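Local coordinates for citrate lyase subunit beta-like protein (Mycobacterium tuberculosis H37Rv, PDB 6CHU), which is a magnesium-dependent lyase of the HpcH/HpaI aldolase family that forms homotrimers and is linked to itaconate dissimilation and leucine catabolism, at residues W18-A23 with V70-A75; E27-A32 with R60-D65; D42-V47 with L98-S103; A54-L59 with T78-R83. All coordinates share one frame; numbering follows the deposited sequence. Where two conformers were deposited one is given.

Contact 1: W18-A23 with V70-A75; sequences WLFCPA and VVRINA. With ACT (acetate ion), chain F; ACT (acetate ion), chain E.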
loop_
_atom_site.group_PDB
_atom_site.type_symbol
_atom_site.label_atom_id
_atom_site.label_comp_id
_atom_site.label_asym_id
_atom_site.label_seq_id
_atom_site.Cartn_x
_atom_site.Cartn_y
_atom_site.Cartn_z
ATOM N N TRP A 18 -18.430 4.745 17.917
ATOM C CA TRP A 18 -18.151 3.643 18.821
ATOM C C TRP A 18 -17.205 4.118 19.915
ATOM O O TRP A 18 -16.319 4.944 19.675
ATOM C CB TRP A 18 -17.526 2.468 18.070
ATOM C CG TRP A 18 -18.463 1.771 17.132
ATOM C CD1 TRP A 18 -19.494 2.319 16.421
ATOM C CD2 TRP A 18 -18.427 0.383 16.788
ATOM N NE1 TRP A 18 -20.105 1.343 15.651
ATOM C CE2 TRP A 18 -19.473 0.148 15.873
ATOM C CE3 TRP A 18 -17.618 -0.684 17.181
ATOM C CZ2 TRP A 18 -19.728 -1.120 15.340
ATOM C CZ3 TRP A 18 -17.878 -1.949 16.650
ATOM C CH2 TRP A 18 -18.919 -2.147 15.741
ATOM N N LEU A 19 -17.385 3.583 21.119
ATOM C CA LEU A 19 -16.688 4.114 22.288
ATOM C C LEU A 19 -16.144 2.975 23.136
ATOM O O LEU A 19 -16.915 2.137 23.616
ATOM C CB LEU A 19 -17.623 5.003 23.111
ATOM C CG LEU A 19 -17.097 5.504 24.453
ATOM C CD1 LEU A 19 -15.835 6.327 24.247
ATOM C CD2 LEU A 19 -18.155 6.322 25.165
ATOM N N PHE A 20 -14.823 2.953 23.326
ATOM C CA PHE A 20 -14.222 2.058 24.308
ATOM C C PHE A 20 -14.643 2.459 25.718
ATOM O O PHE A 20 -14.627 3.639 26.078
ATOM C CB PHE A 20 -12.694 2.095 24.231
ATOM C CG PHE A 20 -12.101 1.227 23.164
ATOM C CD1 PHE A 20 -12.080 -0.162 23.295
ATOM C CD2 PHE A 20 -11.511 1.802 22.047
ATOM C CE1 PHE A 20 -11.509 -0.956 22.306
ATOM C CE2 PHE A 20 -10.947 1.019 21.057
ATOM C CZ PHE A 20 -10.941 -0.369 21.183
ATOM N N CYS A 21 -14.993 1.459 26.525
ATOM C CA CYS A 21 -15.203 1.633 27.960
ATOM C C CYS A 21 -14.476 0.493 28.657
ATOM O O CYS A 21 -14.821 -0.685 28.430
ATOM C CB CYS A 21 -16.695 1.637 28.306
ATOM S SG CYS A 21 -17.080 1.871 30.053
ATOM N N PRO A 22 -13.463 0.773 29.477
ATOM C CA PRO A 22 -12.803 -0.304 30.235
ATOM C C PRO A 22 -13.813 -1.082 31.069
ATOM O O PRO A 22 -14.614 -0.501 31.808
ATOM C CB PRO A 22 -11.802 0.444 31.126
ATOM C CG PRO A 22 -11.626 1.781 30.480
ATOM C CD PRO A 22 -12.924 2.104 29.810
ATOM N N ALA A 23 -13.756 -2.415 30.963
ATOM C CA ALA A 23 -14.755 -3.255 31.618
ATOM C C ALA A 23 -14.584 -3.343 33.130
ATOM O O ALA A 23 -15.463 -3.905 33.789
ATOM C CB ALA A 23 -14.738 -4.669 31.023
ATOM N N VAL A 70 -20.068 -4.571 21.952
ATOM C CA VAL A 70 -19.014 -5.479 21.503
ATOM C C VAL A 70 -17.991 -5.601 22.629
ATOM O O VAL A 70 -17.783 -4.653 23.391
ATOM C CB VAL A 70 -18.358 -4.953 20.197
ATOM C CG1 VAL A 70 -17.114 -5.759 19.811
ATOM C CG2 VAL A 70 -19.370 -4.949 19.061
ATOM N N VAL A 71 -17.358 -6.768 22.755
ATOM C CA VAL A 71 -16.385 -6.999 23.824
ATOM C C VAL A 71 -15.012 -7.184 23.196
ATOM O O VAL A 71 -14.817 -8.096 22.383
ATOM C CB VAL A 71 -16.766 -8.214 24.690
ATOM C CG1 VAL A 71 -15.743 -8.428 25.803
ATOM C CG2 VAL A 71 -18.173 -8.029 25.292
ATOM N N ARG A 72 -14.056 -6.320 23.559
ATOM C CA ARG A 72 -12.677 -6.538 23.133
ATOM C C ARG A 72 -12.007 -7.515 24.087
ATOM O O ARG A 72 -11.868 -7.237 25.287
ATOM C CB ARG A 72 -11.868 -5.242 23.045
ATOM C CG ARG A 72 -10.439 -5.551 22.523
ATOM C CD ARG A 72 -9.669 -4.335 22.008
ATOM N NE ARG A 72 -9.209 -3.454 23.082
ATOM C CZ ARG A 72 -8.314 -2.482 22.896
ATOM N NH1 ARG A 72 -7.798 -2.297 21.686
ATOM N NH2 ARG A 72 -7.933 -1.700 23.906
ATOM N N ILE A 73 -11.628 -8.678 23.554
ATOM C CA ILE A 73 -10.943 -9.705 24.326
ATOM C C ILE A 73 -9.442 -9.507 24.173
ATOM O O ILE A 73 -8.996 -8.548 23.541
ATOM C CB ILE A 73 -11.378 -11.117 23.885
ATOM C CG1 ILE A 73 -10.999 -11.371 22.421
ATOM C CG2 ILE A 73 -12.888 -11.294 24.097
ATOM C CD1 ILE A 73 -11.475 -12.750 21.866
ATOM N N ASN A 74 -8.659 -10.398 24.763
ATOM C CA ASN A 74 -7.213 -10.319 24.678
ATOM C C ASN A 74 -6.712 -11.127 23.480
ATOM O O ASN A 74 -7.477 -11.810 22.791
ATOM C CB ASN A 74 -6.603 -10.773 26.006
ATOM C CG ASN A 74 -6.739 -9.703 27.086
ATOM O OD1 ASN A 74 -5.890 -8.822 27.199
ATOM N ND2 ASN A 74 -7.832 -9.748 27.850
ATOM N N ALA A 75 -5.415 -11.007 23.205
ATOM C CA ALA A 75 -4.895 -11.471 21.924
ATOM C C ALA A 75 -4.860 -12.999 21.849
ATOM O O ALA A 75 -4.862 -13.706 22.862
ATOM C CB ALA A 75 -3.495 -10.901 21.672
HETATM C C ACT F . -6.220 0.174 19.550
HETATM O O ACT F . -5.643 0.728 18.572
HETATM O OXT ACT F . -5.803 -0.782 20.273
HETATM C CH3 ACT F . -7.610 0.753 19.936
HETATM C C ACT E . -6.710 1.513 23.684
HETATM O O ACT E . -6.164 2.618 23.421
HETATM O OXT ACT E . -6.254 0.362 23.502
HETATM C CH3 ACT E . -8.147 1.605 24.319
#

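Contact 2: E27-A32 with R60-D65; sequences ERFAKA and RDTPLD. With ACT (acetate ion), chain D.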
loop_
_atom_site.group_PDB
_atom_site.type_symbol
_atom_site.label_atom_id
_atom_site.label_comp_id
_atom_site.label_asym_id
_atom_site.label_seq_id
_atom_site.Cartn_x
_atom_site.Cartn_y
_atom_site.Cartn_z
ATOM N N GLU A 27 -19.452 1.130 36.790
ATOM C CA GLU A 27 -20.199 2.336 37.119
ATOM C C GLU A 27 -20.305 3.289 35.936
ATOM O O GLU A 27 -21.122 4.215 35.983
ATOM C CB GLU A 27 -19.558 3.050 38.319
ATOM C CG GLU A 27 -18.198 3.686 38.032
ATOM C CD GLU A 27 -17.037 2.694 38.056
ATOM O OE1 GLU A 27 -17.276 1.476 38.206
ATOM O OE2 GLU A 27 -15.875 3.140 37.929
ATOM N N ARG A 28 -19.523 3.078 34.879
ATOM C CA ARG A 28 -19.545 3.926 33.696
ATOM C C ARG A 28 -20.286 3.305 32.518
ATOM O O ARG A 28 -20.437 3.971 31.491
ATOM C CB ARG A 28 -18.116 4.265 33.260
ATOM C CG ARG A 28 -17.236 4.809 34.376
ATOM C CD ARG A 28 -17.820 6.073 34.984
ATOM N NE ARG A 28 -17.890 7.165 34.019
ATOM C CZ ARG A 28 -18.283 8.398 34.317
ATOM N NH1 ARG A 28 -18.648 8.699 35.556
ATOM N NH2 ARG A 28 -18.316 9.330 33.376
ATOM N N PHE A 29 -20.746 2.053 32.635
ATOM C CA PHE A 29 -21.303 1.354 31.474
ATOM C C PHE A 29 -22.540 2.072 30.943
ATOM O O PHE A 29 -22.680 2.277 29.732
ATOM C CB PHE A 29 -21.669 -0.095 31.825
ATOM C CG PHE A 29 -20.492 -1.027 32.003
ATOM C CD1 PHE A 29 -19.186 -0.575 31.911
ATOM C CD2 PHE A 29 -20.713 -2.373 32.274
ATOM C CE1 PHE A 29 -18.120 -1.450 32.080
ATOM C CE2 PHE A 29 -19.658 -3.250 32.443
ATOM C CZ PHE A 29 -18.359 -2.792 32.347
ATOM N N ALA A 30 -23.454 2.453 31.839
ATOM C CA ALA A 30 -24.685 3.104 31.399
ATOM C C ALA A 30 -24.388 4.428 30.706
ATOM O O ALA A 30 -25.004 4.754 29.684
ATOM C CB ALA A 30 -25.628 3.316 32.585
ATOM N N LYS A 31 -23.437 5.196 31.243
ATOM C CA LYS A 31 -23.090 6.475 30.635
ATOM C C LYS A 31 -22.486 6.275 29.255
ATOM O O LYS A 31 -22.769 7.040 28.326
ATOM C CB LYS A 31 -22.111 7.235 31.529
ATOM C CG LYS A 31 -22.687 7.699 32.855
ATOM C CD LYS A 31 -21.626 8.437 33.664
ATOM C CE LYS A 31 -22.194 8.994 34.963
ATOM N NZ LYS A 31 -23.329 9.926 34.712
ATOM N N ALA A 32 -21.641 5.252 29.107
ATOM C CA ALA A 32 -21.038 4.966 27.811
ATOM C C ALA A 32 -22.098 4.571 26.791
ATOM O O ALA A 32 -22.050 5.004 25.633
ATOM C CB ALA A 32 -19.988 3.862 27.956
ATOM N N ARG A 60 -19.993 -9.849 33.441
ATOM C CA ARG A 60 -21.144 -10.693 33.740
ATOM C C ARG A 60 -22.210 -9.934 34.522
ATOM O O ARG A 60 -23.411 -10.134 34.300
ATOM C CB ARG A 60 -20.707 -11.922 34.538
ATOM C CG ARG A 60 -19.610 -12.769 33.911
ATOM C CD ARG A 60 -19.363 -14.000 34.789
ATOM N NE ARG A 60 -18.123 -14.698 34.462
ATOM C CZ ARG A 60 -16.950 -14.454 35.041
ATOM N NH1 ARG A 60 -16.853 -13.524 35.983
ATOM N NH2 ARG A 60 -15.872 -15.139 34.681
ATOM N N ASP A 61 -21.797 -9.067 35.447
ATOM C CA ASP A 61 -22.716 -8.528 36.448
ATOM C C ASP A 61 -23.497 -7.308 35.980
ATOM O O ASP A 61 -24.591 -7.056 36.496
ATOM C CB ASP A 61 -21.954 -8.160 37.727
ATOM C CG ASP A 61 -21.372 -9.369 38.433
ATOM O OD1 ASP A 61 -21.857 -10.495 38.193
ATOM O OD2 ASP A 61 -20.428 -9.195 39.234
ATOM N N THR A 62 -22.972 -6.547 35.026
ATOM C CA THR A 62 -23.551 -5.267 34.618
ATOM C C THR A 62 -23.762 -5.302 33.111
ATOM O O THR A 62 -22.947 -4.775 32.341
ATOM C CB THR A 62 -22.655 -4.101 35.045
ATOM O OG1 THR A 62 -22.425 -4.179 36.461
ATOM C CG2 THR A 62 -23.307 -2.764 34.728
ATOM N N PRO A 63 -24.849 -5.919 32.652
ATOM C CA PRO A 63 -25.043 -6.104 31.211
ATOM C C PRO A 63 -25.488 -4.830 30.506
ATOM O O PRO A 63 -26.207 -3.991 31.061
ATOM C CB PRO A 63 -26.135 -7.179 31.142
ATOM C CG PRO A 63 -26.890 -7.018 32.411
ATOM C CD PRO A 63 -25.902 -6.576 33.448
ATOM N N LEU A 64 -25.038 -4.699 29.264
ATOM C CA LEU A 64 -25.495 -3.682 28.327
ATOM C C LEU A 64 -26.262 -4.364 27.200
ATOM O O LEU A 64 -26.290 -5.592 27.097
ATOM C CB LEU A 64 -24.315 -2.868 27.775
ATOM C CG LEU A 64 -23.602 -1.887 28.711
ATOM C CD1 LEU A 64 -22.524 -1.117 27.957
ATOM C CD2 LEU A 64 -24.613 -0.935 29.349
ATOM N N ASP A 65 -26.907 -3.554 26.359
ATOM C CA ASP A 65 -27.690 -4.063 25.235
ATOM C C ASP A 65 -26.780 -4.807 24.267
ATOM O O ASP A 65 -25.909 -4.188 23.639
ATOM C CB ASP A 65 -28.408 -2.908 24.530
ATOM C CG ASP A 65 -29.302 -3.364 23.386
ATOM O OD1 ASP A 65 -29.339 -4.569 23.061
ATOM O OD2 ASP A 65 -29.987 -2.498 22.806
HETATM C C ACT D . -17.730 7.517 30.491
HETATM O O ACT D . -18.219 8.571 30.994
HETATM O OXT ACT D . -16.779 6.804 30.917
HETATM C CH3 ACT D . -18.374 7.022 29.159
#

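Contact 3: D42-V47 with L98-S103; sequences DLEDGV and LPKAES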
loop_
_atom_site.group_PDB
_atom_site.type_symbol
_atom_site.label_atom_id
_atom_site.label_comp_id
_atom_site.label_asym_id
_atom_site.label_seq_id
_atom_site.Cartn_x
_atom_site.Cartn_y
_atom_site.Cartn_z
ATOM N N ASP A 42 -14.085 -3.304 27.201
ATOM C CA ASP A 42 -12.696 -3.628 26.923
ATOM C C ASP A 42 -12.123 -4.504 28.027
ATOM O O ASP A 42 -12.093 -4.099 29.194
ATOM C CB ASP A 42 -11.876 -2.350 26.780
ATOM C CG ASP A 42 -10.510 -2.602 26.199
ATOM O OD1 ASP A 42 -10.269 -3.731 25.696
ATOM O OD2 ASP A 42 -9.682 -1.666 26.239
ATOM N N LEU A 43 -11.652 -5.693 27.652
ATOM C CA LEU A 43 -10.874 -6.545 28.541
ATOM C C LEU A 43 -9.378 -6.481 28.248
ATOM O O LEU A 43 -8.585 -7.072 29.000
ATOM C CB LEU A 43 -11.350 -8.004 28.430
ATOM C CG LEU A 43 -12.830 -8.278 28.704
ATOM C CD1 LEU A 43 -13.145 -9.740 28.313
ATOM C CD2 LEU A 43 -13.168 -8.033 30.167
ATOM N N GLU A 44 -8.969 -5.777 27.189
ATOM C CA GLU A 44 -7.555 -5.732 26.828
ATOM C C GLU A 44 -6.896 -4.451 27.343
ATOM O O GLU A 44 -6.903 -4.194 28.551
ATOM C CB GLU A 44 -7.366 -5.892 25.311
ATOM C CG GLU A 44 -5.942 -6.355 24.925
ATOM C CD GLU A 44 -5.311 -5.545 23.796
ATOM O OE1 GLU A 44 -5.750 -4.405 23.533
ATOM O OE2 GLU A 44 -4.365 -6.067 23.160
ATOM N N ASP A 45 -6.317 -3.638 26.453
ATOM C CA ASP A 45 -5.367 -2.626 26.913
ATOM C C ASP A 45 -5.998 -1.554 27.793
ATOM O O ASP A 45 -5.276 -0.899 28.554
ATOM C CB ASP A 45 -4.655 -1.987 25.721
ATOM C CG ASP A 45 -3.528 -2.849 25.214
ATOM O OD1 ASP A 45 -3.244 -3.880 25.874
ATOM O OD2 ASP A 45 -2.942 -2.514 24.162
ATOM N N GLY A 46 -7.314 -1.374 27.739
ATOM C CA GLY A 46 -7.935 -0.412 28.636
ATOM C C GLY A 46 -7.964 -0.823 30.097
ATOM O O GLY A 46 -8.281 0.021 30.944
ATOM N N VAL A 47 -7.645 -2.078 30.418
ATOM C CA VAL A 47 -7.731 -2.601 31.780
ATOM C C VAL A 47 -6.368 -3.134 32.195
ATOM O O VAL A 47 -5.776 -3.953 31.480
ATOM C CB VAL A 47 -8.792 -3.710 31.902
ATOM C CG1 VAL A 47 -8.788 -4.315 33.314
ATOM C CG2 VAL A 47 -10.171 -3.165 31.543
ATOM N N LEU A 98 -10.970 -8.663 18.317
ATOM C CA LEU A 98 -9.728 -9.394 18.520
ATOM C C LEU A 98 -8.541 -8.465 18.301
ATOM O O LEU A 98 -8.278 -8.079 17.151
ATOM C CB LEU A 98 -9.650 -10.577 17.559
ATOM C CG LEU A 98 -8.318 -11.342 17.584
ATOM C CD1 LEU A 98 -8.135 -12.084 18.880
ATOM C CD2 LEU A 98 -8.216 -12.291 16.374
ATOM N N PRO A 99 -7.799 -8.092 19.337
ATOM C CA PRO A 99 -6.636 -7.220 19.138
ATOM C C PRO A 99 -5.457 -8.026 18.623
ATOM O O PRO A 99 -5.396 -9.254 18.760
ATOM C CB PRO A 99 -6.365 -6.678 20.546
ATOM C CG PRO A 99 -6.725 -7.850 21.428
ATOM C CD PRO A 99 -7.922 -8.516 20.745
ATOM N N LYS A 100 -4.495 -7.304 18.048
ATOM C CA LYS A 100 -3.316 -7.916 17.440
ATOM C C LYS A 100 -3.719 -9.072 16.526
ATOM O O LYS A 100 -3.065 -10.117 16.484
ATOM C CB LYS A 100 -2.310 -8.391 18.502
ATOM C CG LYS A 100 -1.501 -7.253 19.191
ATOM C CD LYS A 100 -2.309 -6.554 20.301
ATOM C CE LYS A 100 -1.516 -5.392 20.919
ATOM N NZ LYS A 100 -2.196 -4.845 22.141
ATOM N N ALA A 101 -4.812 -8.889 15.787
ATOM C CA ALA A 101 -5.269 -9.952 14.895
ATOM C C ALA A 101 -4.230 -10.191 13.803
ATOM O O ALA A 101 -3.845 -9.261 13.087
ATOM C CB ALA A 101 -6.623 -9.589 14.279
ATOM N N GLU A 102 -3.770 -11.441 13.665
ATOM C CA GLU A 102 -2.651 -11.714 12.771
ATOM C C GLU A 102 -2.849 -12.862 11.800
ATOM O O GLU A 102 -1.967 -13.081 10.963
ATOM C CB GLU A 102 -1.367 -11.957 13.584
ATOM C CG GLU A 102 -0.856 -10.668 14.215
ATOM C CD GLU A 102 0.420 -10.848 15.003
ATOM O OE1 GLU A 102 1.265 -9.925 14.966
ATOM O OE2 GLU A 102 0.581 -11.906 15.656
ATOM N N SER A 103 -3.967 -13.587 11.861
ATOM C CA SER A 103 -4.184 -14.665 10.905
ATOM C C SER A 103 -5.666 -14.994 10.831
ATOM O O SER A 103 -6.425 -14.738 11.770
ATOM C CB SER A 103 -3.399 -15.919 11.291
ATOM O OG SER A 103 -3.969 -16.515 12.445
HETATM O O HOH W 1 -4.708 -3.347 21.267
HETATM O O HOH W 2 -0.323 -3.035 23.842
HETATM O O HOH W 3 -1.442 -5.894 25.190
#

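Contact 4: A54-L59 with T78-R83; sequences AARNAL and TADQAR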
loop_
_atom_site.group_PDB
_atom_site.type_symbol
_atom_site.label_atom_id
_atom_site.label_comp_id
_atom_site.label_asym_id
_atom_site.label_seq_id
_atom_site.Cartn_x
_atom_site.Cartn_y
_atom_site.Cartn_z
ATOM N N ALA A 54 -11.373 -8.639 37.767
ATOM C CA ALA A 54 -12.513 -7.823 38.177
ATOM C C ALA A 54 -13.312 -7.333 36.973
ATOM O O ALA A 54 -14.536 -7.179 37.063
ATOM C CB ALA A 54 -12.041 -6.644 39.028
ATOM N N ALA A 55 -12.644 -7.090 35.841
ATOM C CA ALA A 55 -13.356 -6.656 34.642
ATOM C C ALA A 55 -14.247 -7.770 34.103
ATOM O O ALA A 55 -15.349 -7.507 33.611
ATOM C CB ALA A 55 -12.364 -6.198 33.573
ATOM N N ARG A 56 -13.786 -9.020 34.196
ATOM C CA ARG A 56 -14.592 -10.149 33.737
ATOM C C ARG A 56 -15.842 -10.328 34.590
ATOM O O ARG A 56 -16.911 -10.664 34.067
ATOM C CB ARG A 56 -13.749 -11.425 33.736
ATOM C CG ARG A 56 -12.598 -11.335 32.751
ATOM C CD ARG A 56 -11.722 -12.581 32.693
ATOM N NE ARG A 56 -10.591 -12.309 31.813
ATOM C CZ ARG A 56 -9.324 -12.212 32.207
ATOM N NH1 ARG A 56 -8.994 -12.419 33.476
ATOM N NH2 ARG A 56 -8.384 -11.926 31.312
ATOM N N ASN A 57 -15.731 -10.108 35.903
ATOM C CA ASN A 57 -16.912 -10.164 36.759
ATOM C C ASN A 57 -17.874 -9.026 36.439
ATOM O O ASN A 57 -19.091 -9.232 36.398
ATOM C CB ASN A 57 -16.503 -10.124 38.232
ATOM C CG ASN A 57 -15.753 -11.369 38.662
ATOM O OD1 ASN A 57 -15.972 -12.454 38.128
ATOM N ND2 ASN A 57 -14.859 -11.216 39.631
ATOM N N ALA A 58 -17.352 -7.819 36.205
ATOM C CA ALA A 58 -18.231 -6.712 35.840
ATOM C C ALA A 58 -18.932 -7.000 34.521
ATOM O O ALA A 58 -20.101 -6.639 34.335
ATOM C CB ALA A 58 -17.438 -5.407 35.753
ATOM N N LEU A 59 -18.228 -7.654 33.596
ATOM C CA LEU A 59 -18.828 -8.025 32.321
ATOM C C LEU A 59 -20.069 -8.881 32.526
ATOM O O LEU A 59 -21.094 -8.673 31.866
ATOM C CB LEU A 59 -17.802 -8.768 31.466
ATOM C CG LEU A 59 -18.188 -8.982 30.007
ATOM C CD1 LEU A 59 -18.076 -7.664 29.259
ATOM C CD2 LEU A 59 -17.307 -10.058 29.376
ATOM N N THR A 78 -3.143 -16.049 24.269
ATOM C CA THR A 78 -2.860 -15.620 25.632
ATOM C C THR A 78 -3.771 -16.322 26.629
ATOM O O THR A 78 -4.912 -16.684 26.321
ATOM C CB THR A 78 -3.014 -14.102 25.789
ATOM O OG1 THR A 78 -4.388 -13.720 25.603
ATOM C CG2 THR A 78 -2.133 -13.360 24.784
ATOM N N ALA A 79 -3.256 -16.503 27.846
ATOM C CA ALA A 79 -4.093 -17.041 28.911
ATOM C C ALA A 79 -5.249 -16.098 29.218
ATOM O O ALA A 79 -6.349 -16.555 29.554
ATOM C CB ALA A 79 -3.258 -17.304 30.170
ATOM N N ASP A 80 -5.030 -14.783 29.077
ATOM C CA ASP A 80 -6.117 -13.832 29.289
ATOM C C ASP A 80 -7.276 -14.091 28.339
ATOM O O ASP A 80 -8.441 -14.048 28.752
ATOM C CB ASP A 80 -5.620 -12.396 29.131
ATOM C CG ASP A 80 -4.993 -11.854 30.400
ATOM O OD1 ASP A 80 -5.497 -12.144 31.512
ATOM O OD2 ASP A 80 -3.984 -11.133 30.271
ATOM N N GLN A 81 -6.986 -14.367 27.065
ATOM C CA GLN A 81 -8.081 -14.615 26.132
ATOM C C GLN A 81 -8.895 -15.831 26.552
ATOM O O GLN A 81 -10.130 -15.829 26.450
ATOM C CB GLN A 81 -7.567 -14.795 24.702
ATOM C CG GLN A 81 -8.707 -14.627 23.693
ATOM C CD GLN A 81 -8.419 -15.259 22.352
ATOM O OE1 GLN A 81 -8.512 -16.474 22.201
ATOM N NE2 GLN A 81 -8.061 -14.433 21.364
ATOM N N ALA A 82 -8.225 -16.877 27.046
ATOM C CA ALA A 82 -8.952 -18.052 27.514
ATOM C C ALA A 82 -9.879 -17.691 28.664
ATOM O O ALA A 82 -11.037 -18.127 28.703
ATOM C CB ALA A 82 -7.969 -19.148 27.933
ATOM N N ARG A 83 -9.389 -16.879 29.606
ATOM C CA ARG A 83 -10.232 -16.415 30.703
ATOM C C ARG A 83 -11.379 -15.550 30.193
ATOM O O ARG A 83 -12.509 -15.663 30.684
ATOM C CB ARG A 83 -9.391 -15.643 31.722
ATOM C CG ARG A 83 -8.207 -16.420 32.301
ATOM C CD ARG A 83 -8.640 -17.592 33.171
ATOM N NE ARG A 83 -8.972 -18.793 32.406
ATOM C CZ ARG A 83 -8.072 -19.617 31.870
ATOM N NH1 ARG A 83 -6.776 -19.365 32.000
ATOM N NH2 ARG A 83 -8.471 -20.692 31.198
HETATM O O HOH W 4 -6.340 -12.143 34.271
#

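Contact 1: W18-A23 with V70-A75
Phe-20 and Arg-72 meet across the inside of a TIM barrel. They stand on strands 17-22 and 69-72, which are not neighbours: strand 38-42 runs between them, and Ile-40 of that strand touches both side chains. Arg-72 is a substrate-binding residue of this enzyme.

From CB, the chain of Arg-72 heads toward the first strand. CG lies anti to the backbone N and carries the chain on to Arg-72 CD, which comes within 3.9 Å of Phe-20 CE1. A bend at chi3 (73°) then turns the end of the chain. This brings Arg-72 NE obliquely up to the ring, 3.5 Å from Phe-20 CE1, and NE also forms a salt bridge with Asp-42. At CZ the group becomes flat. Phe-20 CE1 sits over one face of this guanidinium, offset toward its rim. The ring and guanidinium planes are 44° apart, so the two groups are not stacked in parallel. The outer nitrogens use the edge. Arg-72 NH1 donates to OXT of the chain F acetate at 2.9 Å. Arg-72 NH2 donates to OXT of the chain E acetate at 2.7 Å, in a nearly straight bond (174°).

Both acetates probably come from the crystallisation liquor, yet their bonds to Arg-72 are consistent with a place in the substrate pocket. A magnesium ion lies about 4 Å from the Arg-72 side chain. Earlier along the same strands, Trp-18 CZ3 meets Val-70 CG2 at 4.1 Å, a purely apolar touch. The acetate methyls lean on Phe-20: CH3 of chain E lies over one ring face, and CH3 of chain F is 3.5 Å from Phe-20 CE2.

Contact 2: E27-A32 with R60-D65
In the outer helical layer of the TIM barrel, Phe-29, on helix 29-35, packs against Thr-62 and Leu-64, which follow the end of helix 52-61. The Phe-29 ring offers its edge to the turn. Its CD2 lies 3.3 Å from Thr-62 O, and that oxygen sits near the ring plane. Thr-62 CG2 approaches the same ring atom, CD2 of Phe-29, at 3.6 Å. With OG1 beside the backbone N (chi1 -55°), the methyl is the Thr-62 branch that meets the ring.

Leu-64 reaches the base of the phenylalanine rather than the ring. Its CD2 is 3.9 Å from Phe-29 CB, and both methyls also lie near the Phe-29 carbonyl oxygen. Below the contact, Phe-29 rests on Cys-21 and Leu-41, and Leu-64 on Val-39 and Leu-41, so the outward side chains of two strands form the floor.

Next to Phe-29 in the chain, Arg-28 holds an acetate, probably from the crystallisation liquor, at its guanidinium edge. Arg-28 NH2 donates to acetate O and Arg-28 NE to OXT, the latter weakly at 3.3 Å. Lys-31 CD covers one guanidinium face.

Between the two segments, the contact rests mainly on apolar packing, with the Thr-62 carbonyl oxygen set against aromatic C-H groups.

Contact 3: D42-V47 with L98-S103
Lys-100 NZ reaches Glu-44 OE2 at 2.7 Å, the short bond of this contact. The oxygen is met on its syn side, 28° out of the carboxylate plane, and the pair is a salt bridge. A bend at chi2 (80°) turns the Lys-100 chain, whose CB does not point at the other loop, and brings NZ to the acids. The Glu-44 carboxylate is also pressed against Pro-99. OE2 of Glu-44 lies 3.3 Å from Pro-99 CB, and Glu-44 CD is 3.6 Å from Pro-99 CG. The ring therefore backs the group that the lysine grips.

The acid is further steadied from its own segment, where Asp-45 N donates to Glu-44 OE1 from above the carboxylate plane. Glu-44 to Val-47 form a type I beta turn. Just before it, Asp-42 OD1 accepts from Glu-44 N, an Asx turn, while Asp-42 OD2 takes Gly-46 N.

Both segments are loops at the C-terminal ends of TIM-barrel strands, the end that carries the active site in this fold. Lys-100 NZ also bonds Asp-146, a magnesium ligand. Lys-100 N donates to Glu-120, the other protein ligand of the metal.

Toward Asp-45 the contact is looser and wetter. Asp-45 OD2 is 3.2 Å from Lys-100 NZ, a weak hydrogen bond within the salt-bridge network. One water donates to Asp-45 OD2 at 2.7 Å and accepts from Lys-100 NZ. A second water joins Asp-45 OD1 to the same nitrogen, with a weak bond on the lysine side. A third lies between Lys-100 NZ and Glu-44 OE1. Pro-263 of a second subunit packs on Asp-45.

Contact 4: A54-L59 with T78-R83
Arg-56 and Asp-80 form the charged part of this contact between helix 52-61 and helix 79-89. Arg-56 NH2 donates to Asp-80 OD1 at 2.9 Å, a salt bridge with an N-H...O angle of 157°. The oxygen lies almost in the guanidinium plane, but the nitrogen comes from above the carboxylate plane, 40° out of it. The arginine reaches across because its chain is extended from CG to NE. A second charged partner, Asp-84, takes Arg-56 NE, so two acids of the same helix hold the group.

Water adds a bridge. One molecule accepts from Arg-56 NH1 at 2.8 Å and donates to Asp-80 OD1 at 2.9 Å. It sits at the guanidinium edge.

Packing is supplied by Arg-83. Its CB lies over the centre of one guanidinium face, 3.5 Å from Arg-56 CZ. The rest of the Arg-83 chain bends at chi2 (-67°) and again at chi3, and leads away to a salt bridge with Glu-86. The two guanidinium groups therefore do not stack.

Helix capping sets the start of the second segment. Thr-78 is the N-cap, and its OG1 accepts from Gln-81 N at 3.1 Å.

The contact joins two successive outer helices of the TIM barrel, with strand 69-72 between them in sequence. On the inner side, Leu-59 touches Leu-88, Ala-55 meets Ala-23 after strand 17-22, and Gln-81 NE2 reaches Asn-74 O after strand 69-72.

Overall arrangement
Contact 1 is the buried one, inside the barrel. Contacts 2 and 4 lie farther out, each with its centre about 19 Å from that of the chain, and both use helix 52-61. Contact 3 sits at the loop end, its centre about 8 Å from that of contact 1. A probable hydrogen bond between Leu-43 N and Arg-72 O joins these two. Chemistry follows place. Near the metal, contacts 1 and 3 combine charged groups with bound acetate or water. Contact 4 is also ionic, but binds one outer helix to the next. Contact 2 is mostly apolar, and its Phe-29 touches Ala-23 and Cys-21 of contact 1.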